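Local coordinates for protein Fe(2+) transporter FeoB (Legionella pneumophila, PDB 3IBY) that probably transports ferrous iron into the bacterial cell in a GTP-driven uptake system, this chain being its cytosolic GTPase-containing part, at residues I87-D92 / V113-N118. Numbering follows the deposited sequence.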
ATOM      1  N   ILE A  87      -1.451  -3.027  -7.818  1.00 12.34           N
ATOM      2  CA  ILE A  87      -0.813  -3.502  -6.564  1.00 12.30           C
ATOM      3  C   ILE A  87      -1.648  -4.554  -5.879  1.00 11.57           C
ATOM      4  O   ILE A  87      -2.875  -4.443  -5.789  1.00 11.75           O
ATOM      5  CB  ILE A  87      -0.599  -2.369  -5.551  1.00 12.55           C
ATOM      6  CG1 ILE A  87       0.379  -1.333  -6.104  1.00 13.75           C
ATOM      7  CG2 ILE A  87      -0.073  -2.891  -4.230  1.00 12.08           C
ATOM      8  CD1 ILE A  87       0.009   0.125  -5.664  1.00 13.98           C
ATOM      9  N   ILE A  88      -0.952  -5.564  -5.390  1.00 10.69           N
ATOM     10  CA  ILE A  88      -1.527  -6.569  -4.539  1.00 10.66           C
ATOM     11  C   ILE A  88      -1.012  -6.277  -3.148  1.00 12.02           C
ATOM     12  O   ILE A  88       0.174  -6.553  -2.795  1.00 13.50           O
ATOM     13  CB  ILE A  88      -1.122  -8.006  -4.929  1.00 10.07           C
ATOM     14  CG1 ILE A  88      -1.555  -8.324  -6.353  1.00  9.51           C
ATOM     15  CG2 ILE A  88      -1.775  -8.998  -4.001  1.00  7.53           C
ATOM     16  CD1 ILE A  88      -0.939  -9.654  -6.860  1.00 10.21           C
ATOM     17  N   ASN A  89      -1.885  -5.677  -2.358  1.00 12.21           N
ATOM     18  CA  ASN A  89      -1.562  -5.330  -1.002  1.00 11.77           C
ATOM     19  C   ASN A  89      -1.927  -6.546  -0.161  1.00 12.04           C
ATOM     20  O   ASN A  89      -3.099  -6.910  -0.020  1.00 11.73           O
ATOM     21  CB  ASN A  89      -2.350  -4.080  -0.642  1.00 11.60           C
ATOM     22  CG  ASN A  89      -2.200  -3.671   0.791  1.00 12.35           C
ATOM     23  OD1 ASN A  89      -1.226  -4.039   1.477  1.00 13.33           O
ATOM     24  ND2 ASN A  89      -3.169  -2.891   1.268  1.00  8.18           N
ATOM     25  N   VAL A  90      -0.902  -7.201   0.369  1.00 12.78           N
ATOM     26  CA  VAL A  90      -1.083  -8.317   1.311  1.00 12.42           C
ATOM     27  C   VAL A  90      -1.181  -7.844   2.730  1.00 12.08           C
ATOM     28  O   VAL A  90      -0.255  -7.246   3.258  1.00 10.65           O
ATOM     29  CB  VAL A  90       0.104  -9.293   1.362  1.00 12.58           C
ATOM     30  CG1 VAL A  90      -0.412 -10.675   1.776  1.00 12.20           C
ATOM     31  CG2 VAL A  90       0.784  -9.340   0.091  1.00 13.06           C
ATOM     32  N   ILE A  91      -2.289  -8.206   3.351  1.00 12.82           N
ATOM     33  CA  ILE A  91      -2.582  -7.855   4.717  1.00 12.97           C
ATOM     34  C   ILE A  91      -2.600  -9.092   5.547  1.00 13.07           C
ATOM     35  O   ILE A  91      -3.068 -10.128   5.086  1.00 13.17           O
ATOM     36  CB  ILE A  91      -3.962  -7.249   4.776  1.00 13.22           C
ATOM     37  CG1 ILE A  91      -3.929  -5.907   4.086  1.00 14.00           C
ATOM     38  CG2 ILE A  91      -4.429  -7.059   6.200  1.00 12.38           C
ATOM     39  CD1 ILE A  91      -5.198  -5.173   4.169  1.00 14.61           C
ATOM     40  N   ASP A  92      -2.123  -8.971   6.782  1.00 13.59           N
ATOM     41  CA  ASP A  92      -2.224 -10.026   7.799  1.00 13.55           C
ATOM     42  C   ASP A  92      -3.495  -9.784   8.606  1.00 12.90           C
ATOM     43  O   ASP A  92      -3.573  -8.815   9.331  1.00 12.79           O
ATOM     44  CB  ASP A  92      -0.994 -10.014   8.733  1.00 13.29           C
ATOM     45  CG  ASP A  92      -1.026 -11.151   9.788  1.00 14.54           C
ATOM     46  OD1 ASP A  92      -2.089 -11.788   9.905  1.00 16.50           O
ATOM     47  OD2 ASP A  92      -0.010 -11.418  10.504  1.00 14.09           O
ATOM     48  N   VAL A 113      -5.529  -1.249  -6.702  1.00 11.69           N
ATOM     49  CA  VAL A 113      -5.102  -2.101  -5.619  1.00 11.28           C
ATOM     50  C   VAL A 113      -6.171  -3.135  -5.389  1.00 12.10           C
ATOM     51  O   VAL A 113      -7.344  -2.847  -5.515  1.00 12.68           O
ATOM     52  CB  VAL A 113      -4.861  -1.346  -4.274  1.00 11.15           C
ATOM     53  CG1 VAL A 113      -4.305  -2.272  -3.204  1.00  7.62           C
ATOM     54  CG2 VAL A 113      -3.923  -0.183  -4.475  1.00  8.96           C
ATOM     55  N   VAL A 114      -5.722  -4.349  -5.067  1.00 12.22           N
ATOM     56  CA  VAL A 114      -6.556  -5.456  -4.640  1.00 11.77           C
ATOM     57  C   VAL A 114      -5.920  -5.863  -3.285  1.00 11.75           C
ATOM     58  O   VAL A 114      -4.691  -5.863  -3.167  1.00 10.64           O
ATOM     59  CB  VAL A 114      -6.473  -6.612  -5.665  1.00 11.66           C
ATOM     60  CG1 VAL A 114      -5.018  -6.949  -5.926  1.00 12.00           C
ATOM     61  CG2 VAL A 114      -7.183  -7.846  -5.155  1.00 11.62           C
ATOM     62  N   VAL A 115      -6.738  -6.165  -2.272  1.00 11.80           N
ATOM     63  CA  VAL A 115      -6.227  -6.590  -0.979  1.00 11.72           C
ATOM     64  C   VAL A 115      -6.339  -8.094  -0.883  1.00 11.81           C
ATOM     65  O   VAL A 115      -7.378  -8.669  -1.225  1.00 12.47           O
ATOM     66  CB  VAL A 115      -6.970  -5.943   0.153  1.00 11.74           C
ATOM     67  CG1 VAL A 115      -6.525  -6.535   1.473  1.00 12.85           C
ATOM     68  CG2 VAL A 115      -6.703  -4.488   0.140  1.00 11.14           C
ATOM     69  N   ALA A 116      -5.230  -8.721  -0.493  1.00 11.73           N
ATOM     70  CA  ALA A 116      -5.132 -10.173  -0.214  1.00 11.59           C
ATOM     71  C   ALA A 116      -5.102 -10.298   1.293  1.00 11.95           C
ATOM     72  O   ALA A 116      -4.138  -9.867   1.908  1.00 12.49           O
ATOM     73  CB  ALA A 116      -3.865 -10.747  -0.776  1.00 10.27           C
ATOM     74  N   LEU A 117      -6.167 -10.831   1.896  1.00 12.61           N
ATOM     75  CA  LEU A 117      -6.355 -10.769   3.356  1.00 12.04           C
ATOM     76  C   LEU A 117      -5.921 -12.121   3.837  1.00 11.56           C
ATOM     77  O   LEU A 117      -6.654 -13.086   3.758  1.00  9.31           O
ATOM     78  CB  LEU A 117      -7.815 -10.495   3.665  1.00 12.70           C
ATOM     79  CG  LEU A 117      -8.303  -9.727   4.902  1.00 13.94           C
ATOM     80  CD1 LEU A 117      -9.526 -10.469   5.392  1.00 10.69           C
ATOM     81  CD2 LEU A 117      -7.267  -9.568   6.003  1.00 14.25           C
ATOM     82  N   ASN A 118      -4.665 -12.185   4.243  1.00 12.38           N
ATOM     83  CA  ASN A 118      -3.990 -13.448   4.488  1.00 13.56           C
ATOM     84  C   ASN A 118      -4.181 -13.881   5.959  1.00 13.86           C
ATOM     85  O   ASN A 118      -4.691 -13.128   6.768  1.00 14.30           O
ATOM     86  CB  ASN A 118      -2.511 -13.288   4.098  1.00 13.59           C
ATOM     87  CG  ASN A 118      -1.762 -14.611   3.970  1.00 15.17           C
ATOM     88  OD1 ASN A 118      -2.366 -15.698   3.897  1.00 17.47           O
ATOM     89  ND2 ASN A 118      -0.427 -14.526   3.950  1.00  9.90           N
TER
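The flat amide of N89 has V115 beside its nitrogen end: V115 CG2 is 4.0 Å from N89 ND2, displaced to one side of the amide plane. CG anti to the backbone N (chi1 175°) places the amide where ND2 donates to T103 OG1 on helix 96-106, so a polar residue can be buried here. Its CB meanwhile rests on V113 CG1 at 3.7 Å. N118, on the opposite face of the sheet, has its CB 4.1 Å from V90 CG1, while its amide holds two loops together: ND2 donates to C12 O, and OD1 accepts from A148 N. This fits the N of the NKxD-type guanine-recognition motif, and N118 belongs to a predicted GTP site.

The backbones run parallel. N89 bonds to both neighbours of V115, its N-H to V114 O and its O from A116 N (2.8 Å); I91 does the same around L117, with A116 O and N118 N.

The beta-branched I88, V90, I91, V113, V114 and V115 fill the buried faces with side chains held close to the backbone. I91 CG1, beside the backbone N (chi1 -69°), brings CD1 to a tight 3.3 Å from V115 CG1, and CG2 meets L117 CD2 at 3.8 Å, whereas I88 CG1 lies alongside V114 CG1. The small CB of A116 touches I88 CG2 (4.2 Å), V90 CG1 (4.3 Å) and L157.

Helix 96-106 joins the strands in a right-handed beta-alpha-beta crossover of the G domain, packing over N89 and I91; helix 154-162 covers I88, V114 and A116, while strands 3-8 and 143-145 flank the pair within the sheet.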